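Local coordinates for uncharacterized protein (Bacillus cereus, PDB 4QVU), which is of unknown function but binds zinc, has a HIT-like fold and may act as a hexose-1-phosphate uridylyltransferase, at residues 150-158 against 170-181. Sequence-based numbering, arbitrary orientation.
Sequences KNEHIELNI and NIIIEDIGCIDE. With ZN (zinc ion), chain B.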
ATOM      1  N   LYS A 150      22.374  -4.721  14.517  1.00 78.50           N
ATOM      2  CA  LYS A 150      21.619  -5.550  15.457  1.00 77.73           C
ATOM      3  C   LYS A 150      22.552  -6.345  16.362  1.00 84.17           C
ATOM      4  O   LYS A 150      23.560  -6.873  15.901  1.00 86.33           O
ATOM      5  CB  LYS A 150      20.667  -6.514  14.720  1.00 78.47           C
ATOM      6  CG  LYS A 150      19.715  -7.267  15.642  1.00 83.02           C
ATOM      7  CD  LYS A 150      18.634  -8.024  14.900  1.00 87.36           C
ATOM      8  CE  LYS A 150      17.767  -8.846  15.834  1.00 99.52           C
ATOM      9  NZ  LYS A 150      17.029  -8.021  16.836  1.00104.42           N
ATOM     10  N   ASN A 151      22.192  -6.420  17.654  1.00 80.26           N
ATOM     11  CA  ASN A 151      22.841  -7.210  18.699  1.00 82.96           C
ATOM     12  C   ASN A 151      21.768  -7.594  19.735  1.00 88.23           C
ATOM     13  O   ASN A 151      20.583  -7.326  19.511  1.00 85.28           O
ATOM     14  CB  ASN A 151      24.047  -6.484  19.331  1.00 82.86           C
ATOM     15  CG  ASN A 151      23.793  -5.129  19.949  1.00104.72           C
ATOM     16  OD1 ASN A 151      22.808  -4.892  20.647  1.00102.04           O
ATOM     17  ND2 ASN A 151      24.743  -4.232  19.789  1.00 95.95           N
ATOM     18  N   GLU A 152      22.172  -8.225  20.848  1.00 89.23           N
ATOM     19  CA  GLU A 152      21.269  -8.636  21.934  1.00 89.97           C
ATOM     20  C   GLU A 152      20.577  -7.430  22.615  1.00 92.78           C
ATOM     21  O   GLU A 152      19.444  -7.574  23.075  1.00 91.67           O
ATOM     22  CB  GLU A 152      22.030  -9.446  23.004  1.00 94.83           C
ATOM     23  CG  GLU A 152      22.343 -10.879  22.617  1.00106.19           C
ATOM     24  CD  GLU A 152      22.961 -11.723  23.720  1.00143.38           C
ATOM     25  OE1 GLU A 152      23.470 -11.145  24.709  1.00146.66           O
ATOM     26  OE2 GLU A 152      22.964 -12.967  23.580  1.00143.27           O
ATOM     27  N   HIS A 153      21.260  -6.262  22.682  1.00 89.14           N
ATOM     28  CA  HIS A 153      20.776  -5.043  23.340  1.00 87.34           C
ATOM     29  C   HIS A 153      19.872  -4.165  22.462  1.00 87.13           C
ATOM     30  O   HIS A 153      18.848  -3.675  22.955  1.00 85.86           O
ATOM     31  CB  HIS A 153      21.961  -4.168  23.780  1.00 89.47           C
ATOM     32  CG  HIS A 153      22.931  -4.829  24.700  1.00 96.58           C
ATOM     33  ND1 HIS A 153      22.740  -4.826  26.069  1.00 99.92           N
ATOM     34  CD2 HIS A 153      24.110  -5.429  24.424  1.00100.94           C
ATOM     35  CE1 HIS A 153      23.784  -5.456  26.578  1.00102.54           C
ATOM     36  NE2 HIS A 153      24.636  -5.836  25.627  1.00103.82           N
ATOM     37  N   ILE A 154      20.286  -3.903  21.199  1.00 80.88           N
ATOM     38  CA  ILE A 154      19.592  -2.973  20.306  1.00 76.85           C
ATOM     39  C   ILE A 154      19.520  -3.496  18.850  1.00 79.94           C
ATOM     40  O   ILE A 154      20.305  -4.354  18.431  1.00 81.42           O
ATOM     41  CB  ILE A 154      20.327  -1.592  20.365  1.00 78.82           C
ATOM     42  CG1 ILE A 154      19.470  -0.427  19.809  1.00 75.57           C
ATOM     43  CG2 ILE A 154      21.751  -1.652  19.771  1.00 80.92           C
ATOM     44  CD1 ILE A 154      19.896   0.930  20.220  1.00 77.68           C
ATOM     45  N   GLU A 155      18.549  -2.942  18.097  1.00 73.86           N
ATOM     46  CA  GLU A 155      18.272  -3.213  16.690  1.00 71.88           C
ATOM     47  C   GLU A 155      17.921  -1.921  15.970  1.00 72.25           C
ATOM     48  O   GLU A 155      17.056  -1.171  16.428  1.00 69.45           O
ATOM     49  CB  GLU A 155      17.123  -4.241  16.522  1.00 72.41           C
ATOM     50  CG  GLU A 155      16.782  -4.510  15.061  1.00 77.42           C
ATOM     51  CD  GLU A 155      15.550  -5.343  14.767  1.00 91.61           C
ATOM     52  OE1 GLU A 155      15.371  -6.407  15.403  1.00 91.36           O
ATOM     53  OE2 GLU A 155      14.814  -4.975  13.825  1.00 77.73           O
ATOM     54  N   LEU A 156      18.577  -1.695  14.823  1.00 68.72           N
ATOM     55  CA  LEU A 156      18.334  -0.593  13.911  1.00 66.44           C
ATOM     56  C   LEU A 156      17.951  -1.173  12.564  1.00 69.95           C
ATOM     57  O   LEU A 156      18.713  -1.949  11.985  1.00 72.03           O
ATOM     58  CB  LEU A 156      19.547   0.358  13.806  1.00 67.36           C
ATOM     59  CG  LEU A 156      19.537   1.406  12.657  1.00 70.64           C
ATOM     60  CD1 LEU A 156      18.372   2.386  12.754  1.00 68.69           C
ATOM     61  CD2 LEU A 156      20.806   2.177  12.642  1.00 74.65           C
ATOM     62  N   ASN A 157      16.773  -0.810  12.068  1.00 64.14           N
ATOM     63  CA  ASN A 157      16.314  -1.293  10.773  1.00 62.63           C
ATOM     64  C   ASN A 157      15.660  -0.154   9.986  1.00 64.42           C
ATOM     65  O   ASN A 157      15.431   0.924  10.532  1.00 61.55           O
ATOM     66  CB  ASN A 157      15.338  -2.486  10.935  1.00 61.60           C
ATOM     67  CG  ASN A 157      13.970  -2.162  11.509  1.00 75.97           C
ATOM     68  OD1 ASN A 157      13.206  -1.363  10.960  1.00 68.55           O
ATOM     69  ND2 ASN A 157      13.586  -2.856  12.573  1.00 65.71           N
ATOM     70  N   ILE A 158      15.358  -0.423   8.699  1.00 61.87           N
ATOM     71  CA  ILE A 158      14.625   0.450   7.779  1.00 60.38           C
ATOM     72  C   ILE A 158      13.308  -0.251   7.474  1.00 65.50           C
ATOM     73  O   ILE A 158      13.328  -1.421   7.083  1.00 67.05           O
ATOM     74  CB  ILE A 158      15.429   0.797   6.487  1.00 63.52           C
ATOM     75  CG1 ILE A 158      16.897   1.162   6.802  1.00 64.72           C
ATOM     76  CG2 ILE A 158      14.713   1.910   5.683  1.00 62.47           C
ATOM     77  CD1 ILE A 158      17.812   1.184   5.635  1.00 65.51           C
ATOM     78  N   ASN A 170      13.795   2.478  12.375  1.00 62.29           N
ATOM     79  CA  ASN A 170      13.294   1.967  13.648  1.00 61.09           C
ATOM     80  C   ASN A 170      14.449   1.516  14.506  1.00 66.64           C
ATOM     81  O   ASN A 170      15.262   0.693  14.084  1.00 66.90           O
ATOM     82  CB  ASN A 170      12.302   0.828  13.417  1.00 55.89           C
ATOM     83  CG  ASN A 170      11.181   1.207  12.477  1.00 67.50           C
ATOM     84  OD1 ASN A 170      10.345   2.067  12.769  1.00 62.53           O
ATOM     85  ND2 ASN A 170      11.181   0.615  11.300  1.00 52.50           N
ATOM     86  N   ILE A 171      14.541   2.102  15.702  1.00 63.72           N
ATOM     87  CA  ILE A 171      15.556   1.785  16.697  1.00 64.89           C
ATOM     88  C   ILE A 171      14.818   1.141  17.865  1.00 71.18           C
ATOM     89  O   ILE A 171      13.992   1.800  18.503  1.00 70.45           O
ATOM     90  CB  ILE A 171      16.383   3.030  17.096  1.00 67.77           C
ATOM     91  CG1 ILE A 171      16.810   3.857  15.866  1.00 67.25           C
ATOM     92  CG2 ILE A 171      17.570   2.608  17.930  1.00 70.09           C
ATOM     93  CD1 ILE A 171      17.438   5.167  16.175  1.00 74.57           C
ATOM     94  N   ILE A 172      15.056  -0.163  18.100  1.00 69.33           N
ATOM     95  CA  ILE A 172      14.352  -0.933  19.138  1.00 69.15           C
ATOM     96  C   ILE A 172      15.327  -1.432  20.213  1.00 74.83           C
ATOM     97  O   ILE A 172      16.379  -1.977  19.882  1.00 74.35           O
ATOM     98  CB  ILE A 172      13.568  -2.154  18.509  1.00 71.21           C
ATOM     99  CG1 ILE A 172      12.743  -1.783  17.244  1.00 69.32           C
ATOM    100  CG2 ILE A 172      12.703  -2.894  19.533  1.00 70.76           C
ATOM    101  CD1 ILE A 172      13.403  -2.075  15.932  1.00 71.23           C
ATOM    102  N   ILE A 173      14.945  -1.270  21.496  1.00 74.40           N
ATOM    103  CA  ILE A 173      15.630  -1.816  22.684  1.00 77.34           C
ATOM    104  C   ILE A 173      14.598  -2.679  23.418  1.00 84.44           C
ATOM    105  O   ILE A 173      13.405  -2.380  23.370  1.00 81.67           O
ATOM    106  CB  ILE A 173      16.335  -0.790  23.628  1.00 80.86           C
ATOM    107  CG1 ILE A 173      15.357   0.276  24.192  1.00 79.57           C
ATOM    108  CG2 ILE A 173      17.554  -0.168  22.941  1.00 81.36           C
ATOM    109  CD1 ILE A 173      15.893   1.135  25.331  1.00 83.48           C
ATOM    110  N   GLU A 174      15.048  -3.763  24.056  1.00 87.52           N
ATOM    111  CA  GLU A 174      14.155  -4.695  24.747  1.00 89.95           C
ATOM    112  C   GLU A 174      14.198  -4.468  26.267  1.00 96.46           C
ATOM    113  O   GLU A 174      13.266  -4.874  26.965  1.00 97.45           O
ATOM    114  CB  GLU A 174      14.543  -6.139  24.395  1.00 93.61           C
ATOM    115  CG  GLU A 174      13.383  -7.119  24.444  1.00109.47           C
ATOM    116  CD  GLU A 174      13.653  -8.414  23.704  1.00139.09           C
ATOM    117  OE1 GLU A 174      13.633  -8.396  22.451  1.00128.95           O
ATOM    118  OE2 GLU A 174      13.866  -9.451  24.375  1.00139.98           O
ATOM    119  N   ASP A 175      15.259  -3.800  26.765  1.00 94.05           N
ATOM    120  CA  ASP A 175      15.448  -3.466  28.183  1.00 95.68           C
ATOM    121  C   ASP A 175      15.735  -1.963  28.335  1.00 98.55           C
ATOM    122  O   ASP A 175      16.442  -1.383  27.509  1.00 96.45           O
ATOM    123  CB  ASP A 175      16.586  -4.305  28.786  1.00100.69           C
ATOM    124  CG  ASP A 175      16.794  -4.113  30.273  1.00116.73           C
ATOM    125  OD1 ASP A 175      15.999  -4.673  31.061  1.00119.96           O
ATOM    126  OD2 ASP A 175      17.781  -3.451  30.653  1.00123.70           O
ATOM    127  N   ILE A 176      15.204  -1.349  29.413  1.00 96.25           N
ATOM    128  CA  ILE A 176      15.347   0.078  29.748  1.00 95.07           C
ATOM    129  C   ILE A 176      16.838   0.439  30.003  1.00 97.21           C
ATOM    130  O   ILE A 176      17.218   1.581  29.767  1.00 95.24           O
ATOM    131  CB  ILE A 176      14.470   0.478  30.976  1.00 99.60           C
ATOM    132  CG1 ILE A 176      13.142  -0.331  31.029  1.00100.78           C
ATOM    133  CG2 ILE A 176      14.206   1.999  30.985  1.00 98.71           C
ATOM    134  CD1 ILE A 176      12.445  -0.398  32.419  1.00112.93           C
ATOM    135  N   GLY A 177      17.651  -0.527  30.454  1.00 94.53           N
ATOM    136  CA  GLY A 177      19.083  -0.340  30.698  1.00 95.31           C
ATOM    137  C   GLY A 177      19.915  -0.003  29.468  1.00 97.26           C
ATOM    138  O   GLY A 177      21.033   0.503  29.605  1.00 97.43           O
ATOM    139  N   CYS A 178      19.361  -0.254  28.249  1.00 91.18           N
ATOM    140  CA  CYS A 178      19.998   0.004  26.947  1.00 89.86           C
ATOM    141  C   CYS A 178      19.607   1.397  26.400  1.00 88.89           C
ATOM    142  O   CYS A 178      19.762   1.646  25.200  1.00 86.56           O
ATOM    143  CB  CYS A 178      19.617  -1.087  25.950  1.00 90.22           C
ATOM    144  SG  CYS A 178      19.779  -2.772  26.586  1.00 97.51           S
ATOM    145  N   ILE A 179      19.123   2.297  27.275  1.00 83.75           N
ATOM    146  CA  ILE A 179      18.660   3.640  26.929  1.00 81.73           C
ATOM    147  C   ILE A 179      19.828   4.513  26.375  1.00 86.27           C
ATOM    148  O   ILE A 179      19.589   5.303  25.456  1.00 84.63           O
ATOM    149  CB  ILE A 179      17.958   4.311  28.144  1.00 85.23           C
ATOM    150  CG1 ILE A 179      17.226   5.607  27.739  1.00 83.84           C
ATOM    151  CG2 ILE A 179      18.879   4.456  29.402  1.00 88.06           C
ATOM    152  CD1 ILE A 179      16.167   6.046  28.676  1.00 92.82           C
ATOM    153  N   ASP A 180      21.068   4.347  26.889  1.00 84.76           N
ATOM    154  CA  ASP A 180      22.228   5.103  26.404  1.00 85.44           C
ATOM    155  C   ASP A 180      22.636   4.631  24.996  1.00 88.24           C
ATOM    156  O   ASP A 180      23.186   5.416  24.221  1.00 87.21           O
ATOM    157  CB  ASP A 180      23.403   4.986  27.375  1.00 90.79           C
ATOM    158  CG  ASP A 180      23.194   5.674  28.716  1.00106.09           C
ATOM    159  OD1 ASP A 180      22.325   6.578  28.796  1.00105.46           O
ATOM    160  OD2 ASP A 180      23.954   5.368  29.664  1.00115.01           O
ATOM    161  N   GLU A 181      22.338   3.363  24.662  1.00 84.66           N
ATOM    162  CA  GLU A 181      22.612   2.803  23.341  1.00 83.91           C
ATOM    163  C   GLU A 181      21.617   3.368  22.348  1.00 84.91           C
ATOM    164  O   GLU A 181      22.006   3.689  21.231  1.00 84.35           O
ATOM    165  CB  GLU A 181      22.573   1.270  23.358  1.00 86.33           C
ATOM    166  CG  GLU A 181      23.661   0.647  24.211  1.00100.84           C
ATOM    167  CD  GLU A 181      23.623  -0.864  24.268  1.00128.14           C
ATOM    168  OE1 GLU A 181      24.051  -1.511  23.285  1.00131.27           O
ATOM    169  OE2 GLU A 181      23.197  -1.401  25.317  1.00122.98           O
TER
HETATM  170 ZN    ZN B 300      22.166  -2.652  26.516  1.00117.86          ZN
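H153, C178 and E181 meet at a zinc ion where two antiparallel strands part, a worked example of a metal site assembled from the loops and helix start beside a sheet. H153 binds through ND1, 2.3 Å from the zinc, and the SG of C178, 2.4 Å from the metal, lies at the edge of the imidazole, in its plane. C178 is the N-cap residue of helix 179-195, and E181 belongs to its first turn.

The side chain of E181 can be followed outward. Its CB lies 4.1 Å from CD1 of I154; beyond CG the chain is extended, which carries the carboxylate across the H153 side chain at a slant and brings CD of E181 to 3.7 Å from CB of H153. OE1 comes 3.4 Å from CB of H153, while OE2 binds the zinc at 2.0 Å. Carboxylate and imidazole planes are turned 62° apart. N151 shapes the tight turn before the strand: its OD1 accepts from N of I154 in an Asx motif.

Farther along, E155 pairs with I172 and N157 with N170 through reciprocal backbone hydrogen bonds. On the side-chain face of these residues, ND2 of N170 gives a nearly straight bond (172°) to OD1 of N157, 2.9 Å away, although the two amide planes stand 58° apart. N157 turns its ND2 to OE2 of E155, whose OE1 forms a salt bridge with K150; OD1 of N170 accepts from K218. The reverse face is apolar: CD1 of I154 rests 3.7 Å from CG2 of I171, and Y185 of helix 179-195 covers both residues.

The whole is a beta hairpin running on into a helix, with a three-residue zinc site at their junction, within the C-terminal HIT-like domain.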